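PDB 4GM6: PfkB family carbohydrate kinase from Listeria grayi DSM 20601, which probably phosphorylates a sugar or related carbohydrate substrate, as kinases of the PfkB family do. Local coordinates for residues V212-A217 with N245-Y250; T232-Q237 with H267-G272; Y250-T255 with H262-H267. All coordinates share one frame; numbering follows the deposited sequence.

Interaction 1 of 3, residues V212-A217 with N245-Y250; sequences VDYCSA and NIELFY
Backbone hydrogen bonds join C215 to both L248 and Y250, running alternately from one strand to the other. C215 N donates to L248 O at 2.9 Å, and C215 O receives Y250 N at 2.9 Å. L248 N closes on D213 O at 3.2 Å, which starts the register; at the far end A217 N reaches Y250 O only weakly. C215 bonding to the residues before and after its partner F249 is the parallel pattern, with Y214 likewise beside L248 and the short strand axes 24° apart. In the nine-stranded mixed sheet of this PfkB-type α/β fold, strand 248-256 is the last of the parallel series and 214-216 its inner neighbour; between them the chain passes through helices 219-225 and 235-242.

Apolar contacts differ on the two faces. On one, C215 CB lies 3.5 Å from F249 CD1, while C215 SG stands at the edge of the phenyl ring, and I246 CG2 of the same segment as F249 lies over the rim of one face of that ring. On the other, S216 CB sits over the Y250 ring, 3.8 Å from its centroid, a CH-pi contact made possible by Y250 CG standing between its own backbone N and carbonyl carbon (chi1 58°).

A water bridge joins Y214 OH to E247 OE1, the water donating to the carboxylate at 2.6 Å. D213 OD2, by contrast, is hydrogen-bonded directly to I185 N of strand 184-188.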
ATOM      1  N   VAL C 212      25.748  37.027 -16.027  1.00 70.09           N
ATOM      2  CA  VAL C 212      25.955  35.579 -15.823  1.00 63.82           C
ATOM      3  C   VAL C 212      27.288  35.005 -16.369  1.00 70.53           C
ATOM      4  O   VAL C 212      27.802  35.441 -17.408  1.00 69.83           O
ATOM      5  CB  VAL C 212      24.774  34.775 -16.404  1.00 61.56           C
ATOM      6  CG1 VAL C 212      25.061  33.277 -16.330  1.00 62.01           C
ATOM      7  CG2 VAL C 212      23.469  35.125 -15.673  1.00 61.37           C
ATOM      8  N   ASP C 213      27.839  34.020 -15.660  1.00 68.77           N
ATOM      9  CA  ASP C 213      29.076  33.339 -16.078  1.00 71.66           C
ATOM     10  C   ASP C 213      28.781  32.001 -16.740  1.00 66.84           C
ATOM     11  O   ASP C 213      29.365  31.654 -17.778  1.00 66.91           O
ATOM     12  CB  ASP C 213      29.966  33.084 -14.869  1.00 64.54           C
ATOM     13  CG  ASP C 213      30.424  34.359 -14.225  1.00 70.58           C
ATOM     14  OD1 ASP C 213      31.139  35.118 -14.896  1.00 69.17           O
ATOM     15  OD2 ASP C 213      30.059  34.605 -13.059  1.00 79.75           O
ATOM     16  N   TYR C 214      27.881  31.252 -16.114  1.00 63.91           N
ATOM     17  CA  TYR C 214      27.485  29.935 -16.589  1.00 60.82           C
ATOM     18  C   TYR C 214      25.982  29.943 -16.782  1.00 60.71           C
ATOM     19  O   TYR C 214      25.227  30.097 -15.810  1.00 54.54           O
ATOM     20  CB  TYR C 214      27.843  28.870 -15.557  1.00 60.19           C
ATOM     21  CG  TYR C 214      29.230  28.998 -14.957  1.00 62.82           C
ATOM     22  CD1 TYR C 214      30.349  29.220 -15.759  1.00 70.34           C
ATOM     23  CD2 TYR C 214      29.417  28.866 -13.582  1.00 64.31           C
ATOM     24  CE1 TYR C 214      31.615  29.328 -15.202  1.00 69.83           C
ATOM     25  CE2 TYR C 214      30.672  28.963 -13.019  1.00 59.00           C
ATOM     26  CZ  TYR C 214      31.767  29.193 -13.828  1.00 69.04           C
ATOM     27  OH  TYR C 214      33.010  29.284 -13.249  1.00 67.25           O
ATOM     28  N   CYS C 215      25.544  29.773 -18.031  1.00 57.73           N
ATOM     29  CA  CYS C 215      24.117  29.842 -18.345  1.00 55.24           C
ATOM     30  C   CYS C 215      23.545  28.516 -18.825  1.00 52.84           C
ATOM     31  O   CYS C 215      24.040  27.936 -19.785  1.00 51.44           O
ATOM     32  CB  CYS C 215      23.863  30.914 -19.418  1.00 58.38           C
ATOM     33  SG  CYS C 215      22.105  31.250 -19.739  1.00 61.19           S
ATOM     34  N   SER C 216      22.491  28.040 -18.164  1.00 55.78           N
ATOM     35  CA  SER C 216      21.744  26.924 -18.702  1.00 49.89           C
ATOM     36  C   SER C 216      20.689  27.420 -19.685  1.00 51.86           C
ATOM     37  O   SER C 216      19.650  27.949 -19.283  1.00 49.49           O
ATOM     38  CB  SER C 216      21.094  26.094 -17.602  1.00 56.10           C
ATOM     39  OG  SER C 216      20.467  24.979 -18.192  1.00 47.92           O
ATOM     40  N   ALA C 217      20.974  27.275 -20.977  1.00 52.91           N
ATOM     41  CA  ALA C 217      20.062  27.768 -22.003  1.00 55.25           C
ATOM     42  C   ALA C 217      20.063  26.849 -23.211  1.00 63.51           C
ATOM     43  O   ALA C 217      21.125  26.393 -23.652  1.00 52.85           O
ATOM     44  CB  ALA C 217      20.418  29.199 -22.407  1.00 54.62           C
ATOM     45  N   ASN C 245      30.034  38.125 -22.004  1.00 89.35           N
ATOM     46  CA  ASN C 245      30.345  37.847 -20.617  1.00 80.04           C
ATOM     47  C   ASN C 245      30.069  36.382 -20.226  1.00 84.54           C
ATOM     48  O   ASN C 245      30.639  35.868 -19.272  1.00 86.83           O
ATOM     49  CB  ASN C 245      29.549  38.757 -19.723  1.00 87.08           C
ATOM     50  CG  ASN C 245      28.077  38.628 -19.949  1.00 94.84           C
ATOM     51  OD1 ASN C 245      27.565  38.979 -21.001  1.00 81.59           O
ATOM     52  ND2 ASN C 245      27.383  38.106 -18.957  1.00 81.08           N
ATOM     53  N   ILE C 246      29.181  35.718 -20.945  1.00 74.57           N
ATOM     54  CA  ILE C 246      28.839  34.352 -20.576  1.00 67.20           C
ATOM     55  C   ILE C 246      29.941  33.399 -21.029  1.00 77.38           C
ATOM     56  O   ILE C 246      30.091  33.122 -22.199  1.00 70.70           O
ATOM     57  CB  ILE C 246      27.497  33.941 -21.230  1.00 73.28           C
ATOM     58  CG1 ILE C 246      26.342  34.748 -20.660  1.00 74.37           C
ATOM     59  CG2 ILE C 246      27.212  32.467 -21.040  1.00 58.57           C
ATOM     60  CD1 ILE C 246      25.095  34.652 -21.451  1.00 69.13           C
ATOM     61  N   GLU C 247      30.683  32.889 -20.060  1.00 73.20           N
ATOM     62  CA  GLU C 247      31.807  31.960 -20.283  1.00 74.25           C
ATOM     63  C   GLU C 247      31.381  30.567 -20.853  1.00 77.85           C
ATOM     64  O   GLU C 247      31.973  30.064 -21.806  1.00 67.89           O
ATOM     65  CB  GLU C 247      32.580  31.815 -18.973  1.00 88.46           C
ATOM     66  CG  GLU C 247      33.773  30.870 -19.011  1.00109.29           C
ATOM     67  CD  GLU C 247      34.463  30.793 -17.663  1.00115.40           C
ATOM     68  OE1 GLU C 247      35.303  29.868 -17.469  1.00123.90           O
ATOM     69  OE2 GLU C 247      34.148  31.644 -16.790  1.00 96.09           O
ATOM     70  N   LEU C 248      30.356  29.936 -20.286  1.00 69.81           N
ATOM     71  CA  LEU C 248      29.839  28.684 -20.897  1.00 74.56           C
ATOM     72  C   LEU C 248      28.348  28.475 -20.735  1.00 63.34           C
ATOM     73  O   LEU C 248      27.783  28.870 -19.718  1.00 63.86           O
ATOM     74  CB  LEU C 248      30.614  27.434 -20.445  1.00 67.01           C
ATOM     75  CG  LEU C 248      30.504  26.926 -19.011  1.00 67.97           C
ATOM     76  CD1 LEU C 248      31.017  25.496 -18.951  1.00 77.52           C
ATOM     77  CD2 LEU C 248      31.302  27.811 -18.065  1.00 71.43           C
ATOM     78  N   PHE C 249      27.739  27.903 -21.783  1.00 59.77           N
ATOM     79  CA  PHE C 249      26.337  27.514 -21.752  1.00 57.87           C
ATOM     80  C   PHE C 249      26.271  26.010 -21.563  1.00 62.08           C
ATOM     81  O   PHE C 249      27.220  25.296 -21.883  1.00 55.92           O
ATOM     82  CB  PHE C 249      25.626  27.886 -23.056  1.00 61.10           C
ATOM     83  CG  PHE C 249      25.555  29.366 -23.321  1.00 64.00           C
ATOM     84  CD1 PHE C 249      24.527  30.133 -22.786  1.00 61.27           C
ATOM     85  CD2 PHE C 249      26.504  29.987 -24.116  1.00 71.95           C
ATOM     86  CE1 PHE C 249      24.449  31.493 -23.037  1.00 73.79           C
ATOM     87  CE2 PHE C 249      26.437  31.349 -24.369  1.00 74.13           C
ATOM     88  CZ  PHE C 249      25.411  32.106 -23.828  1.00 68.57           C
ATOM     89  N   TYR C 250      25.150  25.521 -21.042  1.00 51.64           N
ATOM     90  CA  TYR C 250      24.961  24.079 -20.919  1.00 51.27           C
ATOM     91  C   TYR C 250      23.480  23.760 -20.929  1.00 53.03           C
ATOM     92  O   TYR C 250      22.668  24.562 -20.481  1.00 55.91           O
ATOM     93  CB  TYR C 250      25.612  23.546 -19.640  1.00 48.76           C
ATOM     94  CG  TYR C 250      25.102  24.185 -18.364  1.00 48.31           C
ATOM     95  CD1 TYR C 250      25.561  25.434 -17.960  1.00 59.41           C
ATOM     96  CD2 TYR C 250      24.180  23.532 -17.551  1.00 59.94           C
ATOM     97  CE1 TYR C 250      25.105  26.024 -16.792  1.00 54.59           C
ATOM     98  CE2 TYR C 250      23.719  24.111 -16.378  1.00 57.44           C
ATOM     99  CZ  TYR C 250      24.185  25.357 -16.004  1.00 68.36           C
ATOM    100  OH  TYR C 250      23.730  25.943 -14.840  1.00 72.53           O
TER
HETATM  101  O   HOH W   1      30.927  36.849 -16.940  1.00 61.24           O
HETATM  102  O   HOH W   2      35.135  29.853 -14.866  1.00 52.54           O

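Interaction 2 of 3, residues T232-Q237 with H267-G272; sequences TTDYYQ and HLWTQG
The side chain of W269 leaves its strand with CG anti to the backbone N (chi1 -174°), while Y236 CG lies anti to its own carbonyl carbon (chi1 -77°), so that the two side chains run antiparallel, each methylene meeting the other's ring. Y236 CB stands 3.5 Å from the centroid of the W269 five-membered ring, and W269 CB 4.1 Å from that of the Y236 ring, giving a reciprocal pair of CH-pi contacts. The ring planes are 23° apart but slid so far that they barely overlap, so it is the methylenes that carry the packing. G272 N, from the turn just after the strand, lies over the rim of the opposite face of the indole, and Q237 OE1 lies in plane at its edge, 3.6 Å from W269 CZ2.

D234 occupies the N-cap position of helix 235-242: its OD1 accepts from Q237 N at 3.1 Å, met from above the carboxylate plane. Polar contact across the segments runs through one water, which donates to Y236 OH at 3.0 Å and also bonds Y235 OH and H267 ND1, lying in the plane of the imidazole. Y236 OH has a second bond, to A217 O.

The contact thus lays the first turn of helix 235-242 on strand 261-270, with F249 of the adjacent strand 248-256 meeting the Y236 ring, H240 from the next helical turn meeting W269, and Y235 reaching helix 219-225.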
ATOM      1  N   THR C 232      19.505  30.040 -37.357  1.00111.14           N
ATOM      2  CA  THR C 232      20.833  29.812 -36.785  1.00108.26           C
ATOM      3  C   THR C 232      21.040  28.392 -36.238  1.00107.94           C
ATOM      4  O   THR C 232      20.293  27.924 -35.370  1.00110.70           O
ATOM      5  CB  THR C 232      21.152  30.860 -35.695  1.00 94.06           C
ATOM      6  OG1 THR C 232      21.044  32.182 -36.273  1.00 92.38           O
ATOM      7  CG2 THR C 232      22.553  30.645 -35.133  1.00 88.70           C
ATOM      8  N   THR C 233      22.062  27.713 -36.759  1.00102.04           N
ATOM      9  CA  THR C 233      22.411  26.362 -36.312  1.00107.98           C
ATOM     10  C   THR C 233      23.276  26.453 -35.068  1.00 94.50           C
ATOM     11  O   THR C 233      23.050  25.747 -34.090  1.00 88.41           O
ATOM     12  CB  THR C 233      23.202  25.586 -37.388  1.00121.90           C
ATOM     13  OG1 THR C 233      22.520  25.669 -38.647  1.00148.44           O
ATOM     14  CG2 THR C 233      23.359  24.124 -36.991  1.00101.57           C
ATOM     15  N   ASP C 234      24.274  27.331 -35.112  1.00 98.68           N
ATOM     16  CA  ASP C 234      25.133  27.557 -33.956  1.00 92.54           C
ATOM     17  C   ASP C 234      24.563  28.688 -33.102  1.00 85.32           C
ATOM     18  O   ASP C 234      25.034  29.829 -33.162  1.00 79.40           O
ATOM     19  CB  ASP C 234      26.571  27.870 -34.389  1.00104.57           C
ATOM     20  CG  ASP C 234      27.566  27.723 -33.247  1.00 95.17           C
ATOM     21  OD1 ASP C 234      27.116  27.741 -32.076  1.00 82.68           O
ATOM     22  OD2 ASP C 234      28.792  27.589 -33.518  1.00 80.15           O
ATOM     23  N   TYR C 235      23.540  28.367 -32.311  1.00 77.92           N
ATOM     24  CA  TYR C 235      22.866  29.383 -31.509  1.00 74.09           C
ATOM     25  C   TYR C 235      23.733  29.859 -30.343  1.00 69.97           C
ATOM     26  O   TYR C 235      23.705  31.078 -29.997  1.00 78.08           O
ATOM     27  CB  TYR C 235      21.508  28.871 -31.021  1.00 74.13           C
ATOM     28  CG  TYR C 235      21.528  27.438 -30.567  1.00 73.97           C
ATOM     29  CD1 TYR C 235      21.256  26.402 -31.455  1.00 86.34           C
ATOM     30  CD2 TYR C 235      21.815  27.115 -29.249  1.00 78.40           C
ATOM     31  CE1 TYR C 235      21.269  25.084 -31.040  1.00 78.77           C
ATOM     32  CE2 TYR C 235      21.826  25.800 -28.821  1.00 80.61           C
ATOM     33  CZ  TYR C 235      21.554  24.792 -29.721  1.00 79.03           C
ATOM     34  OH  TYR C 235      21.574  23.491 -29.296  1.00 69.12           O
ATOM     35  N   TYR C 236      24.520  28.907 -29.758  1.00 69.63           N
ATOM     36  CA  TYR C 236      25.416  29.255 -28.654  1.00 71.94           C
ATOM     37  C   TYR C 236      26.426  30.330 -29.039  1.00 75.06           C
ATOM     38  O   TYR C 236      26.696  31.253 -28.262  1.00 84.02           O
ATOM     39  CB  TYR C 236      26.158  28.015 -28.148  1.00 64.59           C
ATOM     40  CG  TYR C 236      25.308  27.114 -27.272  1.00 66.21           C
ATOM     41  CD1 TYR C 236      25.002  25.812 -27.660  1.00 63.70           C
ATOM     42  CD2 TYR C 236      24.808  27.571 -26.061  1.00 62.87           C
ATOM     43  CE1 TYR C 236      24.219  24.991 -26.860  1.00 56.13           C
ATOM     44  CE2 TYR C 236      24.030  26.760 -25.251  1.00 61.30           C
ATOM     45  CZ  TYR C 236      23.736  25.471 -25.653  1.00 57.76           C
ATOM     46  OH  TYR C 236      22.956  24.668 -24.846  1.00 61.04           O
ATOM     47  N   GLN C 237      26.991  30.207 -30.240  1.00 91.90           N
ATOM     48  CA  GLN C 237      28.013  31.139 -30.693  1.00 83.79           C
ATOM     49  C   GLN C 237      27.399  32.579 -30.839  1.00 91.19           C
ATOM     50  O   GLN C 237      28.060  33.664 -30.559  1.00 92.10           O
ATOM     51  CB  GLN C 237      28.622  30.675 -32.059  1.00 93.95           C
ATOM     52  CG  GLN C 237      29.582  31.767 -32.638  1.00104.26           C
ATOM     53  CD  GLN C 237      30.903  31.919 -31.817  1.00108.47           C
ATOM     54  OE1 GLN C 237      31.620  30.941 -31.618  1.00102.56           O
ATOM     55  NE2 GLN C 237      31.196  33.119 -31.319  1.00104.93           N
ATOM     56  N   HIS C 267      24.819  18.929 -23.753  1.00 45.02           N
ATOM     57  CA  HIS C 267      25.636  19.881 -24.492  1.00 54.62           C
ATOM     58  C   HIS C 267      26.324  20.810 -23.487  1.00 54.78           C
ATOM     59  O   HIS C 267      25.743  21.219 -22.467  1.00 47.85           O
ATOM     60  CB  HIS C 267      24.794  20.741 -25.441  1.00 53.79           C
ATOM     61  CG  HIS C 267      24.201  19.994 -26.608  1.00 63.03           C
ATOM     62  ND1 HIS C 267      23.124  20.469 -27.331  1.00 69.27           N
ATOM     63  CD2 HIS C 267      24.513  18.791 -27.165  1.00 66.58           C
ATOM     64  CE1 HIS C 267      22.800  19.591 -28.281  1.00 78.48           C
ATOM     65  NE2 HIS C 267      23.626  18.561 -28.200  1.00 71.17           N
ATOM     66  N   LEU C 268      27.572  21.130 -23.775  1.00 49.82           N
ATOM     67  CA  LEU C 268      28.299  22.128 -23.009  1.00 54.92           C
ATOM     68  C   LEU C 268      29.188  22.936 -23.962  1.00 57.83           C
ATOM     69  O   LEU C 268      30.075  22.383 -24.613  1.00 65.23           O
ATOM     70  CB  LEU C 268      29.114  21.456 -21.899  1.00 64.51           C
ATOM     71  CG  LEU C 268      29.927  22.360 -20.964  1.00 76.04           C
ATOM     72  CD1 LEU C 268      29.062  23.486 -20.404  1.00 96.04           C
ATOM     73  CD2 LEU C 268      30.522  21.534 -19.837  1.00 58.46           C
ATOM     74  N   TRP C 269      28.922  24.246 -24.040  1.00 60.64           N
ATOM     75  CA  TRP C 269      29.596  25.138 -24.987  1.00 77.56           C
ATOM     76  C   TRP C 269      30.506  26.084 -24.224  1.00 77.22           C
ATOM     77  O   TRP C 269      30.084  26.765 -23.280  1.00 62.52           O
ATOM     78  CB  TRP C 269      28.553  25.931 -25.792  1.00 69.96           C
ATOM     79  CG  TRP C 269      29.121  26.783 -26.899  1.00 70.17           C
ATOM     80  CD1 TRP C 269      29.100  26.507 -28.242  1.00 79.54           C
ATOM     81  CD2 TRP C 269      29.788  28.050 -26.761  1.00 72.37           C
ATOM     82  NE1 TRP C 269      29.719  27.516 -28.946  1.00 86.59           N
ATOM     83  CE2 TRP C 269      30.149  28.476 -28.064  1.00 86.65           C
ATOM     84  CE3 TRP C 269      30.123  28.860 -25.667  1.00 68.06           C
ATOM     85  CZ2 TRP C 269      30.823  29.683 -28.300  1.00 82.18           C
ATOM     86  CZ3 TRP C 269      30.791  30.067 -25.909  1.00 75.25           C
ATOM     87  CH2 TRP C 269      31.134  30.460 -27.213  1.00 79.06           C
ATOM     88  N   THR C 270      31.772  26.152 -24.643  1.00 84.08           N
ATOM     89  CA  THR C 270      32.711  27.036 -23.994  1.00 90.59           C
ATOM     90  C   THR C 270      33.895  27.359 -24.902  1.00 92.99           C
ATOM     91  O   THR C 270      34.473  26.463 -25.531  1.00 81.66           O
ATOM     92  CB  THR C 270      33.195  26.488 -22.639  1.00 91.43           C
ATOM     93  OG1 THR C 270      33.789  27.560 -21.865  1.00 83.19           O
ATOM     94  CG2 THR C 270      34.190  25.359 -22.828  1.00 81.71           C
ATOM     95  N   GLN C 271      34.224  28.656 -24.961  1.00 84.27           N
ATOM     96  CA  GLN C 271      35.290  29.198 -25.805  1.00 91.04           C
ATOM     97  C   GLN C 271      35.242  28.646 -27.229  1.00101.32           C
ATOM     98  O   GLN C 271      36.201  28.006 -27.690  1.00 98.08           O
ATOM     99  CB  GLN C 271      36.680  29.034 -25.163  1.00 90.48           C
ATOM    100  CG  GLN C 271      36.843  27.807 -24.271  1.00 97.72           C
ATOM    101  CD  GLN C 271      38.042  27.960 -23.337  1.00114.52           C
ATOM    102  OE1 GLN C 271      38.136  28.924 -22.585  1.00108.46           O
ATOM    103  NE2 GLN C 271      38.972  27.016 -23.387  1.00130.85           N
ATOM    104  N   GLY C 272      34.109  28.814 -27.910  1.00 82.02           N
ATOM    105  CA  GLY C 272      34.014  28.543 -29.352  1.00 94.07           C
ATOM    106  C   GLY C 272      33.646  27.132 -29.721  1.00 86.11           C
ATOM    107  O   GLY C 272      33.449  26.827 -30.898  1.00 94.25           O
TER
HETATM  108  O   HOH W   3      21.212  22.969 -26.679  1.00 55.91           O

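Interaction 3 of 3, residues Y250-T255 with H262-H267; sequences YATKRT and HLLQGH
R254 and H262 form the polar side-chain link of the closely packed face. R254 NH1 donates to H262 ND1 at 2.9 Å, the bond lying close to both the imidazole and guanidinium planes although those planes stand 75° apart. A bend at chi3 (-67°) turns the guanidinium back to the neighbouring strand, where L264 CD1 lies 3.9 Å above its centre. The same methyl meets T252 CB at 3.7 Å. R254 NH1 also bonds H324 NE2, so two histidines hold this nitrogen.

These side chains rise from a beta hairpin, strands 248-256 and 261-270, at the antiparallel end of the nine-stranded sheet. A251-H267, K253-Q265 and T255-L263 are hydrogen-bonded pairs; T252-G266 and R254-L264 between them are non-hydrogen-bonded. The bond from K253 N to Q265 O is short and straight, at 2.7 Å and 169°.

The opposite face, with K253, T255, L263 and Q265, is the more solvent-facing one, although helix 235-242 meets it at A251 and H267. K253, all four torsions near trans, carries its ammonium away from the partner strand, while its CB still touches H267 CE1 at 3.8 Å. T255 CB and L263 CB touch at 3.7 Å, and Q265 NE2 is hydrogen-bonded to S277 O of strand 273-282.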
ATOM      1  N   TYR C 250      25.150  25.521 -21.042  1.00 51.64           N
ATOM      2  CA  TYR C 250      24.961  24.079 -20.919  1.00 51.27           C
ATOM      3  C   TYR C 250      23.480  23.760 -20.929  1.00 53.03           C
ATOM      4  O   TYR C 250      22.668  24.562 -20.481  1.00 55.91           O
ATOM      5  CB  TYR C 250      25.612  23.546 -19.640  1.00 48.76           C
ATOM      6  CG  TYR C 250      25.102  24.185 -18.364  1.00 48.31           C
ATOM      7  CD1 TYR C 250      25.561  25.434 -17.960  1.00 59.41           C
ATOM      8  CD2 TYR C 250      24.180  23.532 -17.551  1.00 59.94           C
ATOM      9  CE1 TYR C 250      25.105  26.024 -16.792  1.00 54.59           C
ATOM     10  CE2 TYR C 250      23.719  24.111 -16.378  1.00 57.44           C
ATOM     11  CZ  TYR C 250      24.185  25.357 -16.004  1.00 68.36           C
ATOM     12  OH  TYR C 250      23.730  25.943 -14.840  1.00 72.53           O
ATOM     13  N   ALA C 251      23.135  22.581 -21.440  1.00 52.80           N
ATOM     14  CA  ALA C 251      21.755  22.145 -21.483  1.00 50.71           C
ATOM     15  C   ALA C 251      21.720  20.707 -21.949  1.00 60.55           C
ATOM     16  O   ALA C 251      22.743  20.162 -22.371  1.00 49.03           O
ATOM     17  CB  ALA C 251      20.950  23.024 -22.430  1.00 44.58           C
ATOM     18  N   THR C 252      20.548  20.088 -21.869  1.00 41.24           N
ATOM     19  CA  THR C 252      20.379  18.774 -22.470  1.00 40.62           C
ATOM     20  C   THR C 252      19.544  18.906 -23.730  1.00 43.27           C
ATOM     21  O   THR C 252      18.708  19.789 -23.842  1.00 47.13           O
ATOM     22  CB  THR C 252      19.692  17.792 -21.513  1.00 40.20           C
ATOM     23  OG1 THR C 252      18.507  18.395 -20.998  1.00 43.61           O
ATOM     24  CG2 THR C 252      20.603  17.439 -20.360  1.00 42.89           C
ATOM     25  N   LYS C 253      19.798  18.053 -24.706  1.00 48.85           N
ATOM     26  CA  LYS C 253      18.900  17.976 -25.834  1.00 52.09           C
ATOM     27  C   LYS C 253      18.024  16.758 -25.580  1.00 49.87           C
ATOM     28  O   LYS C 253      18.517  15.632 -25.498  1.00 42.76           O
ATOM     29  CB  LYS C 253      19.656  17.844 -27.155  1.00 52.13           C
ATOM     30  CG  LYS C 253      18.730  17.760 -28.357  1.00 71.86           C
ATOM     31  CD  LYS C 253      19.493  17.565 -29.658  1.00 64.98           C
ATOM     32  CE  LYS C 253      18.560  17.062 -30.750  1.00 86.17           C
ATOM     33  NZ  LYS C 253      19.258  16.872 -32.051  1.00100.34           N
ATOM     34  N   ARG C 254      16.728  17.002 -25.431  1.00 46.48           N
ATOM     35  CA  ARG C 254      15.779  15.964 -25.095  1.00 46.00           C
ATOM     36  C   ARG C 254      14.890  15.666 -26.293  1.00 55.99           C
ATOM     37  O   ARG C 254      14.229  16.551 -26.835  1.00 49.53           O
ATOM     38  CB  ARG C 254      14.928  16.400 -23.897  1.00 38.07           C
ATOM     39  CG  ARG C 254      14.058  15.294 -23.324  1.00 42.11           C
ATOM     40  CD  ARG C 254      13.163  15.834 -22.229  1.00 44.41           C
ATOM     41  NE  ARG C 254      13.926  16.260 -21.059  1.00 38.04           N
ATOM     42  CZ  ARG C 254      14.266  15.464 -20.056  1.00 50.03           C
ATOM     43  NH1 ARG C 254      13.909  14.175 -20.069  1.00 34.46           N
ATOM     44  NH2 ARG C 254      14.958  15.962 -19.034  1.00 44.51           N
ATOM     45  N   THR C 255      14.886  14.414 -26.718  1.00 46.39           N
ATOM     46  CA  THR C 255      14.000  14.004 -27.787  1.00 44.08           C
ATOM     47  C   THR C 255      12.879  13.189 -27.168  1.00 44.77           C
ATOM     48  O   THR C 255      13.082  12.053 -26.753  1.00 35.69           O
ATOM     49  CB  THR C 255      14.748  13.171 -28.825  1.00 52.28           C
ATOM     50  OG1 THR C 255      15.975  13.837 -29.146  1.00 50.22           O
ATOM     51  CG2 THR C 255      13.914  13.003 -30.089  1.00 49.94           C
ATOM     52  N   HIS C 262      12.470   8.776 -23.818  1.00 31.26           N
ATOM     53  CA  HIS C 262      13.182   9.995 -24.188  1.00 30.29           C
ATOM     54  C   HIS C 262      14.598   9.632 -24.632  1.00 39.18           C
ATOM     55  O   HIS C 262      15.172   8.652 -24.153  1.00 34.54           O
ATOM     56  CB  HIS C 262      13.324  10.929 -22.982  1.00 30.14           C
ATOM     57  CG  HIS C 262      12.048  11.577 -22.536  1.00 34.32           C
ATOM     58  ND1 HIS C 262      12.024  12.572 -21.581  1.00 33.48           N
ATOM     59  CD2 HIS C 262      10.763  11.392 -22.919  1.00 34.69           C
ATOM     60  CE1 HIS C 262      10.772  12.939 -21.362  1.00 35.24           C
ATOM     61  NE2 HIS C 262       9.990  12.251 -22.173  1.00 35.46           N
ATOM     62  N   LEU C 263      15.161  10.442 -25.528  1.00 36.10           N
ATOM     63  CA  LEU C 263      16.588  10.439 -25.793  1.00 40.29           C
ATOM     64  C   LEU C 263      17.160  11.673 -25.098  1.00 41.37           C
ATOM     65  O   LEU C 263      16.535  12.731 -25.082  1.00 46.59           O
ATOM     66  CB  LEU C 263      16.864  10.507 -27.300  1.00 39.69           C
ATOM     67  CG  LEU C 263      16.134   9.505 -28.205  1.00 41.15           C
ATOM     68  CD1 LEU C 263      16.557   9.691 -29.667  1.00 43.50           C
ATOM     69  CD2 LEU C 263      16.376   8.078 -27.741  1.00 37.94           C
ATOM     70  N   LEU C 264      18.336  11.535 -24.498  1.00 42.41           N
ATOM     71  CA  LEU C 264      18.920  12.632 -23.744  1.00 36.37           C
ATOM     72  C   LEU C 264      20.395  12.708 -24.048  1.00 40.60           C
ATOM     73  O   LEU C 264      21.095  11.704 -23.988  1.00 38.61           O
ATOM     74  CB  LEU C 264      18.743  12.411 -22.245  1.00 37.94           C
ATOM     75  CG  LEU C 264      18.995  13.656 -21.398  1.00 41.47           C
ATOM     76  CD1 LEU C 264      17.781  14.577 -21.478  1.00 40.80           C
ATOM     77  CD2 LEU C 264      19.262  13.259 -19.957  1.00 39.84           C
ATOM     78  N   GLN C 265      20.856  13.911 -24.365  1.00 39.84           N
ATOM     79  CA  GLN C 265      22.231  14.139 -24.758  1.00 41.11           C
ATOM     80  C   GLN C 265      22.621  15.483 -24.165  1.00 41.69           C
ATOM     81  O   GLN C 265      21.888  16.467 -24.300  1.00 44.64           O
ATOM     82  CB  GLN C 265      22.349  14.166 -26.282  1.00 42.77           C
ATOM     83  CG  GLN C 265      23.742  14.507 -26.803  1.00 48.40           C
ATOM     84  CD  GLN C 265      23.863  14.327 -28.303  1.00 60.35           C
ATOM     85  OE1 GLN C 265      23.052  14.842 -29.071  1.00 65.54           O
ATOM     86  NE2 GLN C 265      24.890  13.600 -28.731  1.00 61.93           N
ATOM     87  N   GLY C 266      23.742  15.528 -23.463  1.00 40.68           N
ATOM     88  CA  GLY C 266      24.164  16.783 -22.844  1.00 41.40           C
ATOM     89  C   GLY C 266      24.974  17.604 -23.831  1.00 44.56           C
ATOM     90  O   GLY C 266      25.699  17.044 -24.656  1.00 45.12           O
ATOM     91  N   HIS C 267      24.819  18.929 -23.753  1.00 45.02           N
ATOM     92  CA  HIS C 267      25.636  19.881 -24.492  1.00 54.62           C
ATOM     93  C   HIS C 267      26.324  20.810 -23.487  1.00 54.78           C
ATOM     94  O   HIS C 267      25.743  21.219 -22.467  1.00 47.85           O
ATOM     95  CB  HIS C 267      24.794  20.741 -25.441  1.00 53.79           C
ATOM     96  CG  HIS C 267      24.201  19.994 -26.608  1.00 63.03           C
ATOM     97  ND1 HIS C 267      23.124  20.469 -27.331  1.00 69.27           N
ATOM     98  CD2 HIS C 267      24.513  18.791 -27.165  1.00 66.58           C
ATOM     99  CE1 HIS C 267      22.800  19.591 -28.281  1.00 78.48           C
ATOM    100  NE2 HIS C 267      23.626  18.561 -28.200  1.00 71.17           N
TER

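Strand 248-256 is common to interactions 1 and 3, meeting the parallel strand 214-216 along one edge and the antiparallel strand 261-270 along the other; Y250 belongs to both. Interaction 2 instead sets helix 235-242 against strand 261-270 and shares H267 with interaction 3. Interaction 1 is the buried one, with mainly apolar side chains around its backbone bonds, whereas the other two are partly buried. Interaction 2 has no direct hydrogen bond across its segments and relies on reciprocal CH-pi contacts of Y236 and W269 and on a shared water; interaction 3 combines regular backbone pairing with an arginine-histidine bond. Interactions 1 and 2 touch directly, probably through a hydrogen bond from W269 N to F249 O (2.9 Å).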